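Local structure of major Capsid Protein VP1 (Chimpanzee polyomavirus Bob, 6Y9I) at residues M30-P35 against A271-G276; Y45-H50 against S61-Q66; T163-D168 against I199-P204; N167-L172 against A187-D192. The protein forms the outer shell of the polyomavirus capsid as pentamers of a jelly-roll subunit and, as in related viruses, probably binds glycan receptors on host cells. All blocks are in the same frame, centred on the assembly; numbering follows the deposited sequence.

Interaction 1 of 4, residues M30-P35 against A271-G276; sequences MGINSP and AIRYRG
Met30 folds over the backbone of Gly276 near the start of the long strand 272-291. Its CG sits 3.3 Å from Gly276 N, and the sulfur follows, with Met30 SD 3.7 Å from Gly276 CA. The chain reaches this position by bending: CG lies anti to the carbonyl carbon (chi1 -71°), and a second turn at chi2 (-60°) curls SD across the strand, where it also meets the CB of Tyr274 at 4.4 Å. Gly276 has no side chain, and the methionine lies directly on its peptide. The strand belongs to the jelly-roll beta sandwich of the VP1 subunit, and the loop 30-35 packs along it without a hydrogen bond between the two segments. Beyond the methionine, the Ile260 side chain of strand 252-265 adds to the same apolar patch.

The second touch is lighter. Ile32 CD1 comes to the edge of the Arg273 guanidinium, near its plane, 3.6 Å from Arg273 NH1. Arginine and isoleucine reach each other at a slant, the arginine running straight from CG to NE. The same NH1 is hydrogen-bonded to Ser46 O, and Trp42 makes a cation-pi contact with Arg273. Within the loop, Asn33 OD1 accepts the N-H of Gly31, two residues back, at 2.9 Å, while its ND2 bonds Gln66 OE1.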
loop_
_atom_site.group_PDB
_atom_site.type_symbol
_atom_site.label_atom_id
_atom_site.label_comp_id
_atom_site.label_asym_id
_atom_site.label_seq_id
_atom_site.Cartn_x
_atom_site.Cartn_y
_atom_site.Cartn_z
ATOM N N MET A 30 9.715 26.659 -0.180
ATOM C CA MET A 30 8.378 26.412 0.436
ATOM C C MET A 30 7.662 27.753 0.623
ATOM O O MET A 30 6.489 27.758 1.057
ATOM C CB MET A 30 8.496 25.695 1.779
ATOM C CG MET A 30 8.921 24.237 1.656
ATOM S SD MET A 30 7.807 23.204 0.680
ATOM C CE MET A 30 8.612 23.171 -0.916
ATOM N N GLY A 31 8.351 28.856 0.322
ATOM C CA GLY A 31 7.789 30.219 0.345
ATOM C C GLY A 31 8.740 31.184 1.038
ATOM O O GLY A 31 9.004 32.278 0.497
ATOM N N ILE A 32 9.261 30.776 2.190
ATOM C CA ILE A 32 10.400 31.443 2.862
ATOM C C ILE A 32 11.672 30.845 2.264
ATOM O O ILE A 32 12.104 29.746 2.685
ATOM C CB ILE A 32 10.295 31.349 4.387
ATOM C CG1 ILE A 32 9.009 32.035 4.870
ATOM C CG2 ILE A 32 11.536 31.950 5.019
ATOM C CD1 ILE A 32 8.492 31.538 6.184
ATOM N N ASN A 33 12.208 31.558 1.277
ATOM C CA ASN A 33 13.114 30.994 0.252
ATOM C C ASN A 33 14.541 31.450 0.505
ATOM O O ASN A 33 15.421 31.089 -0.276
ATOM C CB ASN A 33 12.628 31.343 -1.148
ATOM C CG ASN A 33 11.352 30.621 -1.498
ATOM O OD1 ASN A 33 10.950 29.686 -0.796
ATOM N ND2 ASN A 33 10.725 31.031 -2.591
ATOM N N SER A 34 14.800 32.135 1.613
ATOM C CA SER A 34 16.171 32.595 1.913
ATOM C C SER A 34 16.389 32.546 3.409
ATOM O O SER A 34 15.516 32.986 4.145
ATOM C CB SER A 34 16.411 33.997 1.363
ATOM O OG SER A 34 17.627 34.502 1.899
ATOM N N PRO A 35 17.547 32.024 3.877
ATOM C CA PRO A 35 17.945 32.120 5.288
ATOM C C PRO A 35 18.474 33.515 5.686
ATOM O O PRO A 35 19.330 33.607 6.526
ATOM C CB PRO A 35 19.023 31.025 5.381
ATOM C CG PRO A 35 19.670 31.022 4.026
ATOM C CD PRO A 35 18.558 31.341 3.052
ATOM N N ALA A 271 -2.874 26.937 12.841
ATOM C CA ALA A 271 -2.454 27.287 11.472
ATOM C C ALA A 271 -1.258 26.412 11.105
ATOM O O ALA A 271 -0.658 25.806 11.999
ATOM C CB ALA A 271 -2.107 28.740 11.366
ATOM N N ILE A 272 -0.980 26.275 9.821
ATOM C CA ILE A 272 0.080 25.325 9.407
ATOM C C ILE A 272 1.183 26.092 8.704
ATOM O O ILE A 272 0.958 27.236 8.236
ATOM C CB ILE A 272 -0.508 24.166 8.572
ATOM C CG1 ILE A 272 -1.098 24.622 7.246
ATOM C CG2 ILE A 272 -1.528 23.383 9.396
ATOM C CD1 ILE A 272 -0.083 24.771 6.162
ATOM N N ARG A 273 2.341 25.446 8.623
ATOM C CA ARG A 273 3.376 25.741 7.620
ATOM C C ARG A 273 3.709 24.434 6.878
ATOM O O ARG A 273 3.881 23.404 7.529
ATOM C CB ARG A 273 4.662 26.258 8.263
ATOM C CG ARG A 273 4.548 27.462 9.182
ATOM C CD ARG A 273 5.911 27.785 9.768
ATOM N NE ARG A 273 5.871 28.954 10.636
ATOM C CZ ARG A 273 6.164 30.205 10.273
ATOM N NH1 ARG A 273 6.519 30.497 9.034
ATOM N NH2 ARG A 273 6.093 31.176 11.163
ATOM N N TYR A 274 3.889 24.510 5.566
ATOM C CA TYR A 274 4.510 23.434 4.774
ATOM C C TYR A 274 5.988 23.330 5.166
ATOM O O TYR A 274 6.620 24.353 5.428
ATOM C CB TYR A 274 4.357 23.721 3.285
ATOM C CG TYR A 274 2.941 23.744 2.773
ATOM C CD1 TYR A 274 2.235 22.564 2.539
ATOM C CD2 TYR A 274 2.303 24.940 2.482
ATOM C CE1 TYR A 274 0.934 22.572 2.058
ATOM C CE2 TYR A 274 1.021 24.953 1.943
ATOM C CZ TYR A 274 0.331 23.775 1.739
ATOM O OH TYR A 274 -0.944 23.803 1.237
ATOM N N ARG A 275 6.523 22.115 5.169
ATOM C CA ARG A 275 7.970 21.825 5.301
ATOM C C ARG A 275 8.444 21.125 4.022
ATOM O O ARG A 275 7.773 20.179 3.579
ATOM C CB ARG A 275 8.186 21.006 6.577
ATOM C CG ARG A 275 9.607 20.530 6.825
ATOM C CD ARG A 275 10.665 21.620 6.750
ATOM N NE ARG A 275 11.962 21.107 7.142
ATOM C CZ ARG A 275 13.142 21.639 6.766
ATOM N NH1 ARG A 275 13.188 22.686 5.966
ATOM N NH2 ARG A 275 14.284 21.138 7.194
ATOM N N GLY A 276 9.558 21.590 3.431
ATOM C CA GLY A 276 10.218 20.948 2.284
ATOM C C GLY A 276 11.617 20.477 2.656
ATOM O O GLY A 276 12.200 21.027 3.603
#

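Interaction 2 of 4, residues Y45-H50 against S61-Q66; sequences YSEVIH and SIQMPQ
Two hydrogen bonds join Glu47 and Val48 to the short 3-10 turn at 61-63. Glu47 N donates to Ile62 O at 2.7 Å and almost straight (172°), reaching the oxygen from above its carbonyl plane. The other runs from a side chain: Gln63 NE2 donates a hydrogen bond to Val48 O at 2.9 Å, lying in the carbonyl plane on a lone pair. The glutamine is extended beyond CG, which carries its amide past Glu47 to this carbonyl. Both amide ends have further partners, since NE2 also bonds Asp53 OD2 and OE1 accepts from Leu60 N, fixing the rotation of the group.

Van der Waals contacts fill in around these bonds. Glu47 and Ile62 lie side by side and point the same way, with Glu47 CB 3.7 Å from Ile62 CG1. Ile49 rests on Gln63 instead, its CG1 3.9 Å from Gln63 CB and its CD1 methyl 3.4 Å from the carbonyl oxygen Gln63 O.

Charge is handled within the 45-50 segment and just outside it. Glu47 bends at chi2 (61°), so that OE2 turns back and accepts the N-H of the next residue, Val48, at 2.8 Å on the anti lone pair, while OE1 forms a salt bridge with Lys39. Both segments are irregular pieces of the long connection between strands 8-26 and 68-73, laid against the jelly roll of VP1.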
loop_
_atom_site.group_PDB
_atom_site.type_symbol
_atom_site.label_atom_id
_atom_site.label_comp_id
_atom_site.label_asym_id
_atom_site.label_seq_id
_atom_site.Cartn_x
_atom_site.Cartn_y
_atom_site.Cartn_z
ATOM N N TYR A 45 10.447 26.311 5.162
ATOM C CA TYR A 45 9.015 26.217 5.524
ATOM C C TYR A 45 8.277 27.310 4.755
ATOM O O TYR A 45 8.926 28.239 4.195
ATOM C CB TYR A 45 8.776 26.420 7.026
ATOM C CG TYR A 45 9.364 25.399 7.971
ATOM C CD1 TYR A 45 10.716 25.404 8.297
ATOM C CD2 TYR A 45 8.554 24.478 8.603
ATOM C CE1 TYR A 45 11.255 24.500 9.202
ATOM C CE2 TYR A 45 9.063 23.579 9.521
ATOM C CZ TYR A 45 10.414 23.587 9.823
ATOM O OH TYR A 45 10.905 22.657 10.690
ATOM N N SER A 46 6.952 27.196 4.677
ATOM C CA SER A 46 6.084 28.291 4.184
ATOM C C SER A 46 5.834 29.255 5.343
ATOM O O SER A 46 6.060 28.870 6.533
ATOM C CB SER A 46 4.777 27.792 3.607
ATOM O OG SER A 46 3.936 27.271 4.621
ATOM N N GLU A 47 5.340 30.449 5.013
ATOM C CA GLU A 47 4.663 31.314 6.000
ATOM C C GLU A 47 3.409 30.573 6.473
ATOM O O GLU A 47 2.926 29.676 5.762
ATOM C CB GLU A 47 4.309 32.672 5.404
ATOM C CG GLU A 47 3.579 33.585 6.357
ATOM C CD GLU A 47 4.389 33.915 7.594
ATOM O OE1 GLU A 47 5.000 34.992 7.597
ATOM O OE2 GLU A 47 4.409 33.104 8.539
ATOM N N VAL A 48 2.884 30.961 7.630
ATOM C CA VAL A 48 1.657 30.346 8.204
ATOM C C VAL A 48 0.481 30.563 7.239
ATOM O O VAL A 48 0.398 31.646 6.642
ATOM C CB VAL A 48 1.389 30.919 9.602
ATOM C CG1 VAL A 48 0.133 30.324 10.181
ATOM C CG2 VAL A 48 2.559 30.697 10.540
ATOM N N ILE A 49 -0.401 29.571 7.114
ATOM C CA ILE A 49 -1.631 29.622 6.274
ATOM C C ILE A 49 -2.860 29.347 7.141
ATOM O O ILE A 49 -2.900 28.326 7.894
ATOM C CB ILE A 49 -1.544 28.632 5.107
ATOM C CG1 ILE A 49 -0.255 28.789 4.303
ATOM C CG2 ILE A 49 -2.760 28.765 4.223
ATOM C CD1 ILE A 49 0.176 27.523 3.635
ATOM N N HIS A 50 -3.856 30.209 6.991
ATOM C CA HIS A 50 -5.181 30.129 7.651
ATOM C C HIS A 50 -6.235 29.918 6.568
ATOM O O HIS A 50 -5.990 30.325 5.432
ATOM C CB HIS A 50 -5.464 31.410 8.444
ATOM C CG HIS A 50 -4.297 31.931 9.205
ATOM N ND1 HIS A 50 -3.306 32.683 8.598
ATOM C CD2 HIS A 50 -3.975 31.858 10.518
ATOM C CE1 HIS A 50 -2.408 33.037 9.513
ATOM N NE2 HIS A 50 -2.797 32.535 10.704
ATOM N N SER A 61 3.162 35.283 -1.619
ATOM C CA SER A 61 4.108 34.329 -2.253
ATOM C C SER A 61 4.747 33.446 -1.182
ATOM O O SER A 61 4.967 32.252 -1.468
ATOM C CB SER A 61 5.141 35.067 -3.080
ATOM O OG SER A 61 4.518 35.554 -4.264
ATOM N N ILE A 62 5.005 33.997 0.015
ATOM C CA ILE A 62 5.716 33.275 1.112
ATOM C C ILE A 62 4.789 32.186 1.713
ATOM O O ILE A 62 5.340 31.311 2.411
ATOM C CB ILE A 62 6.302 34.240 2.166
ATOM C CG1 ILE A 62 5.238 35.151 2.783
ATOM C CG2 ILE A 62 7.462 35.053 1.590
ATOM C CD1 ILE A 62 5.680 35.891 4.036
ATOM N N GLN A 63 3.481 32.163 1.376
ATOM C CA GLN A 63 2.494 31.124 1.814
ATOM C C GLN A 63 2.278 30.052 0.741
ATOM O O GLN A 63 1.358 29.197 0.949
ATOM C CB GLN A 63 1.124 31.742 2.125
ATOM C CG GLN A 63 1.163 32.755 3.246
ATOM C CD GLN A 63 -0.179 33.417 3.417
ATOM O OE1 GLN A 63 -0.581 34.249 2.607
ATOM N NE2 GLN A 63 -0.904 32.996 4.436
ATOM N N MET A 64 3.021 30.099 -0.372
ATOM C CA MET A 64 2.747 29.238 -1.558
ATOM C C MET A 64 4.027 28.502 -1.925
ATOM O O MET A 64 4.995 29.098 -2.419
ATOM C CB MET A 64 2.252 30.055 -2.740
ATOM C CG MET A 64 1.055 30.914 -2.406
ATOM S SD MET A 64 0.472 31.788 -3.872
ATOM C CE MET A 64 -0.433 30.469 -4.666
ATOM N N PRO A 65 4.127 27.199 -1.571
ATOM C CA PRO A 65 5.293 26.410 -1.964
ATOM C C PRO A 65 5.462 26.446 -3.483
ATOM O O PRO A 65 4.475 26.434 -4.231
ATOM C CB PRO A 65 4.992 25.017 -1.389
ATOM C CG PRO A 65 4.049 25.299 -0.230
ATOM C CD PRO A 65 3.209 26.461 -0.691
ATOM N N GLN A 66 6.719 26.490 -3.905
ATOM C CA GLN A 66 7.127 26.730 -5.306
ATOM C C GLN A 66 8.074 25.619 -5.765
ATOM O O GLN A 66 8.730 24.988 -4.930
ATOM C CB GLN A 66 7.822 28.094 -5.406
ATOM C CG GLN A 66 6.898 29.284 -5.133
ATOM C CD GLN A 66 7.535 30.375 -4.282
ATOM O OE1 GLN A 66 8.746 30.633 -4.360
ATOM N NE2 GLN A 66 6.719 31.026 -3.454
#

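Interaction 3 of 4, residues T163-D168 against I199-P204; sequences TIHPND and IEEWSP
This is a buried polar and aromatic contact that ties the start of the short helix 166-170 to the turn leading into strand 202-204. His165 and Glu201 form its polar half. His165 ND1 donates to Glu201 OE1 at 2.6 Å, using the syn lone pair of the carboxylate, and the oxygen lies in the plane of the imidazole at its edge. The ring and carboxylate planes are nevertheless turned 41° apart. Glu201 reaches across with its chain extended beyond CG (chi2 174°). Glu148 brings a like charge close to its other oxygen, a crowding of negative charge that the histidine bond probably helps to offset. Tyr155 stacks on the histidine ring.

Trp202 carries the aromatic half. Its NE1 gives a nearly straight hydrogen bond to Ile164 O, 3.0 Å long at 171°, with the oxygen in the indole plane but the donor well above the carbonyl plane. Over one indole face sits Pro166: its CG lies 4.2 Å from the centroid of the six-membered ring in a CH-pi contact. Pro166 CD also packs on Glu201, 3.6 Å from its CB, so one proline meets both side chains. Asp168, inside the first turn, accepts His165 N through OD2 at 2.9 Å. A His-carboxylate hydrogen bond and a proline-tryptophan CH-pi contact thus join the helix start to edge strand 202-204 of the three-stranded antiparallel sheet.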
loop_
_atom_site.group_PDB
_atom_site.type_symbol
_atom_site.label_atom_id
_atom_site.label_comp_id
_atom_site.label_asym_id
_atom_site.label_seq_id
_atom_site.Cartn_x
_atom_site.Cartn_y
_atom_site.Cartn_z
ATOM N N THR A 163 6.017 35.785 -7.535
ATOM C CA THR A 163 5.472 34.559 -8.145
ATOM C C THR A 163 4.659 34.952 -9.359
ATOM O O THR A 163 4.256 36.135 -9.445
ATOM C CB THR A 163 4.564 33.757 -7.196
ATOM O OG1 THR A 163 3.612 34.567 -6.495
ATOM C CG2 THR A 163 5.386 33.012 -6.175
ATOM N N ILE A 164 4.447 33.979 -10.245
ATOM C CA ILE A 164 3.566 34.111 -11.424
ATOM C C ILE A 164 2.388 33.170 -11.219
ATOM O O ILE A 164 2.590 32.042 -10.743
ATOM C CB ILE A 164 4.312 33.844 -12.736
ATOM C CG1 ILE A 164 3.406 34.058 -13.946
ATOM C CG2 ILE A 164 4.949 32.468 -12.758
ATOM C CD1 ILE A 164 4.155 34.543 -15.163
ATOM N N HIS A 165 1.206 33.641 -11.575
ATOM C CA HIS A 165 -0.071 32.902 -11.505
ATOM C C HIS A 165 -0.552 32.625 -12.919
ATOM O O HIS A 165 -0.245 33.359 -13.856
ATOM C CB HIS A 165 -1.069 33.712 -10.668
ATOM C CG HIS A 165 -0.473 34.170 -9.385
ATOM N ND1 HIS A 165 -0.115 33.281 -8.389
ATOM C CD2 HIS A 165 -0.139 35.401 -8.942
ATOM C CE1 HIS A 165 0.410 33.946 -7.382
ATOM N NE2 HIS A 165 0.412 35.247 -7.693
ATOM N N PRO A 166 -1.326 31.541 -13.116
ATOM C CA PRO A 166 -1.855 31.227 -14.432
ATOM C C PRO A 166 -2.588 32.379 -15.138
ATOM O O PRO A 166 -2.400 32.486 -16.320
ATOM C CB PRO A 166 -2.817 30.073 -14.134
ATOM C CG PRO A 166 -2.181 29.379 -12.955
ATOM C CD PRO A 166 -1.646 30.512 -12.111
ATOM N N ASN A 167 -3.384 33.185 -14.428
ATOM C CA ASN A 167 -4.139 34.286 -15.080
ATOM C C ASN A 167 -3.234 35.449 -15.511
ATOM O O ASN A 167 -3.676 36.168 -16.435
ATOM C CB ASN A 167 -5.334 34.792 -14.281
ATOM C CG ASN A 167 -6.372 35.309 -15.250
ATOM O OD1 ASN A 167 -6.564 34.721 -16.314
ATOM N ND2 ASN A 167 -7.000 36.425 -14.929
ATOM N N ASP A 168 -2.046 35.606 -14.918
ATOM C CA ASP A 168 -0.975 36.528 -15.365
ATOM C C ASP A 168 -0.660 36.173 -16.811
ATOM O O ASP A 168 -0.378 37.071 -17.576
ATOM C CB ASP A 168 0.305 36.449 -14.516
ATOM C CG ASP A 168 0.170 36.925 -13.071
ATOM O OD1 ASP A 168 -0.764 37.703 -12.799
ATOM O OD2 ASP A 168 0.999 36.517 -12.198
ATOM N N ILE A 199 3.332 25.457 -6.677
ATOM C CA ILE A 199 2.864 24.058 -6.876
ATOM C C ILE A 199 1.348 24.050 -6.980
ATOM O O ILE A 199 0.823 23.310 -7.827
ATOM C CB ILE A 199 3.414 23.200 -5.716
ATOM C CG1 ILE A 199 4.927 23.033 -5.887
ATOM C CG2 ILE A 199 2.690 21.867 -5.574
ATOM C CD1 ILE A 199 5.644 22.660 -4.615
ATOM N N GLU A 200 0.667 24.817 -6.138
ATOM C CA GLU A 200 -0.818 24.771 -6.081
ATOM C C GLU A 200 -1.447 25.360 -7.355
ATOM O O GLU A 200 -2.664 25.152 -7.525
ATOM C CB GLU A 200 -1.361 25.459 -4.829
ATOM C CG GLU A 200 -1.147 26.968 -4.794
ATOM C CD GLU A 200 -1.350 27.529 -3.398
ATOM O OE1 GLU A 200 -0.366 27.516 -2.577
ATOM O OE2 GLU A 200 -2.507 27.951 -3.114
ATOM N N GLU A 201 -0.682 26.012 -8.229
ATOM C CA GLU A 201 -1.226 26.592 -9.485
ATOM C C GLU A 201 -0.597 25.999 -10.743
ATOM O O GLU A 201 -1.204 26.187 -11.803
ATOM C CB GLU A 201 -1.012 28.097 -9.536
ATOM C CG GLU A 201 -1.741 28.857 -8.430
ATOM C CD GLU A 201 -1.383 30.337 -8.423
ATOM O OE1 GLU A 201 -0.270 30.707 -7.997
ATOM O OE2 GLU A 201 -2.201 31.104 -8.905
ATOM N N TRP A 202 0.540 25.304 -10.643
ATOM C CA TRP A 202 1.314 24.845 -11.834
ATOM C C TRP A 202 1.654 23.362 -11.704
ATOM O O TRP A 202 2.182 22.988 -10.647
ATOM C CB TRP A 202 2.603 25.639 -12.025
ATOM C CG TRP A 202 2.378 27.100 -12.273
ATOM C CD1 TRP A 202 2.521 28.116 -11.381
ATOM C CD2 TRP A 202 1.963 27.704 -13.511
ATOM N NE1 TRP A 202 2.240 29.315 -11.977
ATOM C CE2 TRP A 202 1.924 29.102 -13.291
ATOM C CE3 TRP A 202 1.708 27.218 -14.795
ATOM C CZ2 TRP A 202 1.572 30.007 -14.294
ATOM C CZ3 TRP A 202 1.398 28.120 -15.800
ATOM C CH2 TRP A 202 1.301 29.489 -15.542
ATOM N N SER A 203 1.428 22.620 -12.780
ATOM C CA SER A 203 1.759 21.180 -12.927
ATOM C C SER A 203 2.630 21.027 -14.159
ATOM O O SER A 203 2.515 21.806 -15.091
ATOM C CB SER A 203 0.516 20.337 -13.069
ATOM O OG SER A 203 -0.207 20.340 -11.853
ATOM N N PRO A 204 3.486 19.990 -14.218
ATOM C CA PRO A 204 4.193 19.671 -15.452
ATOM C C PRO A 204 3.150 19.400 -16.537
ATOM O O PRO A 204 2.138 18.821 -16.232
ATOM C CB PRO A 204 5.031 18.420 -15.100
ATOM C CG PRO A 204 4.412 17.871 -13.841
ATOM C CD PRO A 204 3.806 19.058 -13.123
#

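Interaction 4 of 4, residues N167-L172 against A187-D192; sequences NDIAKL and AKARLD
The last turn of helix 166-170 comes up against the beginning of strand 188-191, where Ala170 and Ala187 have the closest CA atoms, 4.9 Å apart, and no hydrogen bond joins the two segments. Ile169 carries most of the contact. Its two branches divide the work: CG2 lies 3.6 Å from Lys188 O, over the strand backbone, while CD1 reaches further along to Ala189 CB at 3.8 Å. With CG1 anti to the carbonyl carbon (chi1 -69°), CG2 falls anti to the backbone N and the two branches spread along the strand. Ala170 CB meets Ala187 CB at 4.2 Å, a methyl-to-methyl touch beside the isoleucine.

The helix end is closed from within. Lys171 leaves the helix with positive phi, and Asn167 binds Leu172 twice: OD1 takes Leu172 N at 2.8 Å, and ND2 gives a straight bond, in its own amide plane, to Leu172 O at 2.9 Å. The strand is held by its pairing with strand 142-146, and Lys188 NZ by Gln145 and a salt bridge to Asp205. No polar bond crosses the interface; methyl groups meet methyls and a strand carbonyl, so the contact probably rests on shape fit and apolar burial.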
loop_
_atom_site.group_PDB
_atom_site.type_symbol
_atom_site.label_atom_id
_atom_site.label_comp_id
_atom_site.label_asym_id
_atom_site.label_seq_id
_atom_site.Cartn_x
_atom_site.Cartn_y
_atom_site.Cartn_z
ATOM N N ASN A 167 -3.384 33.185 -14.428
ATOM C CA ASN A 167 -4.139 34.286 -15.080
ATOM C C ASN A 167 -3.234 35.449 -15.511
ATOM O O ASN A 167 -3.676 36.168 -16.435
ATOM C CB ASN A 167 -5.334 34.792 -14.281
ATOM C CG ASN A 167 -6.372 35.309 -15.250
ATOM O OD1 ASN A 167 -6.564 34.721 -16.314
ATOM N ND2 ASN A 167 -7.000 36.425 -14.929
ATOM N N ASP A 168 -2.046 35.606 -14.918
ATOM C CA ASP A 168 -0.975 36.528 -15.365
ATOM C C ASP A 168 -0.660 36.173 -16.811
ATOM O O ASP A 168 -0.378 37.071 -17.576
ATOM C CB ASP A 168 0.305 36.449 -14.516
ATOM C CG ASP A 168 0.170 36.925 -13.071
ATOM O OD1 ASP A 168 -0.764 37.703 -12.799
ATOM O OD2 ASP A 168 0.999 36.517 -12.198
ATOM N N ILE A 169 -0.744 34.900 -17.182
ATOM C CA ILE A 169 -0.457 34.480 -18.577
ATOM C C ILE A 169 -1.759 34.466 -19.361
ATOM O O ILE A 169 -1.779 35.060 -20.427
ATOM C CB ILE A 169 0.292 33.139 -18.608
ATOM C CG1 ILE A 169 1.696 33.357 -18.049
ATOM C CG2 ILE A 169 0.314 32.563 -20.015
ATOM C CD1 ILE A 169 2.175 32.268 -17.176
ATOM N N ALA A 170 -2.805 33.842 -18.838
ATOM C CA ALA A 170 -4.071 33.610 -19.568
ATOM C C ALA A 170 -4.831 34.937 -19.758
ATOM O O ALA A 170 -5.528 35.051 -20.780
ATOM C CB ALA A 170 -4.901 32.605 -18.817
ATOM N N LYS A 171 -4.724 35.852 -18.786
ATOM C CA LYS A 171 -5.353 37.206 -18.752
ATOM C C LYS A 171 -6.836 37.091 -19.100
ATOM O O LYS A 171 -7.306 37.809 -20.000
ATOM C CB LYS A 171 -4.632 38.147 -19.716
ATOM C CG LYS A 171 -3.152 38.322 -19.440
ATOM C CD LYS A 171 -2.430 39.105 -20.513
ATOM C CE LYS A 171 -1.122 38.460 -20.890
ATOM N NZ LYS A 171 -0.606 39.030 -22.144
ATOM N N LEU A 172 -7.539 36.182 -18.439
ATOM C CA LEU A 172 -9.006 36.080 -18.540
ATOM C C LEU A 172 -9.590 37.213 -17.694
ATOM O O LEU A 172 -9.014 37.516 -16.633
ATOM C CB LEU A 172 -9.461 34.706 -18.034
ATOM C CG LEU A 172 -8.905 33.492 -18.784
ATOM C CD1 LEU A 172 -9.308 32.208 -18.072
ATOM C CD2 LEU A 172 -9.370 33.453 -20.240
ATOM N N ALA A 187 -2.912 28.992 -20.381
ATOM C CA ALA A 187 -2.186 29.110 -19.095
ATOM C C ALA A 187 -0.996 28.131 -19.103
ATOM O O ALA A 187 -1.072 27.055 -18.471
ATOM C CB ALA A 187 -3.140 28.893 -17.931
ATOM N N LYS A 188 0.042 28.482 -19.862
ATOM C CA LYS A 188 1.264 27.665 -20.062
ATOM C C LYS A 188 2.490 28.531 -19.782
ATOM O O LYS A 188 2.491 29.730 -20.098
ATOM C CB LYS A 188 1.272 27.056 -21.467
ATOM C CG LYS A 188 0.281 25.913 -21.649
ATOM C CD LYS A 188 0.437 25.138 -22.952
ATOM C CE LYS A 188 -0.828 24.457 -23.411
ATOM N NZ LYS A 188 -1.113 23.221 -22.657
ATOM N N ALA A 189 3.501 27.939 -19.169
ATOM C CA ALA A 189 4.762 28.625 -18.874
ATOM C C ALA A 189 5.892 27.606 -18.835
ATOM O O ALA A 189 5.637 26.392 -18.757
ATOM C CB ALA A 189 4.674 29.403 -17.587
ATOM N N ARG A 190 7.106 28.120 -18.828
ATOM C CA ARG A 190 8.318 27.298 -18.687
ATOM C C ARG A 190 8.905 27.582 -17.321
ATOM O O ARG A 190 8.903 28.755 -16.894
ATOM C CB ARG A 190 9.262 27.619 -19.836
ATOM C CG ARG A 190 8.834 26.932 -21.120
ATOM C CD ARG A 190 10.011 26.572 -21.983
ATOM N NE ARG A 190 9.781 25.286 -22.594
ATOM C CZ ARG A 190 10.648 24.678 -23.369
ATOM N NH1 ARG A 190 11.815 25.249 -23.638
ATOM N NH2 ARG A 190 10.330 23.501 -23.874
ATOM N N LEU A 191 9.412 26.541 -16.682
ATOM C CA LEU A 191 9.996 26.627 -15.333
ATOM C C LEU A 191 11.432 27.139 -15.477
ATOM O O LEU A 191 12.392 26.315 -15.529
ATOM C CB LEU A 191 9.922 25.246 -14.674
ATOM C CG LEU A 191 10.530 25.173 -13.283
ATOM C CD1 LEU A 191 10.029 26.297 -12.390
ATOM C CD2 LEU A 191 10.210 23.831 -12.652
ATOM N N ASP A 192 11.552 28.459 -15.584
ATOM C CA ASP A 192 12.805 29.163 -15.947
ATOM C C ASP A 192 13.316 29.929 -14.724
ATOM O O ASP A 192 14.400 30.479 -14.802
ATOM C CB ASP A 192 12.563 30.070 -17.161
ATOM C CG ASP A 192 11.428 31.088 -17.023
ATOM O OD1 ASP A 192 10.840 31.226 -15.910
ATOM O OD2 ASP A 192 11.113 31.741 -18.047
#

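Interactions 1 and 2 share one neighbourhood, their centres 6 Å apart: Asn33 ND2 meets Gln66 OE1 at 2.7 Å, and Tyr274 N meets Ser46 OG at 2.9 Å. Interaction 2 in turn touches interaction 3, 14 Å away between centres, where Pro65 O lies 2.9 Å from Ile199 N. Interactions 3 and 4 use the same helix 166-170, and Ile169 CD1 packs 3.3 Å from Trp202 CH2, so the tryptophan bridges them. The chain of contacts thus runs from the jelly-roll strand 272-291 out to the small three-stranded sheet, with interactions 1 and 4 about 24 Å apart between centres. The first three also touch a neighbouring subunit of the pentamer.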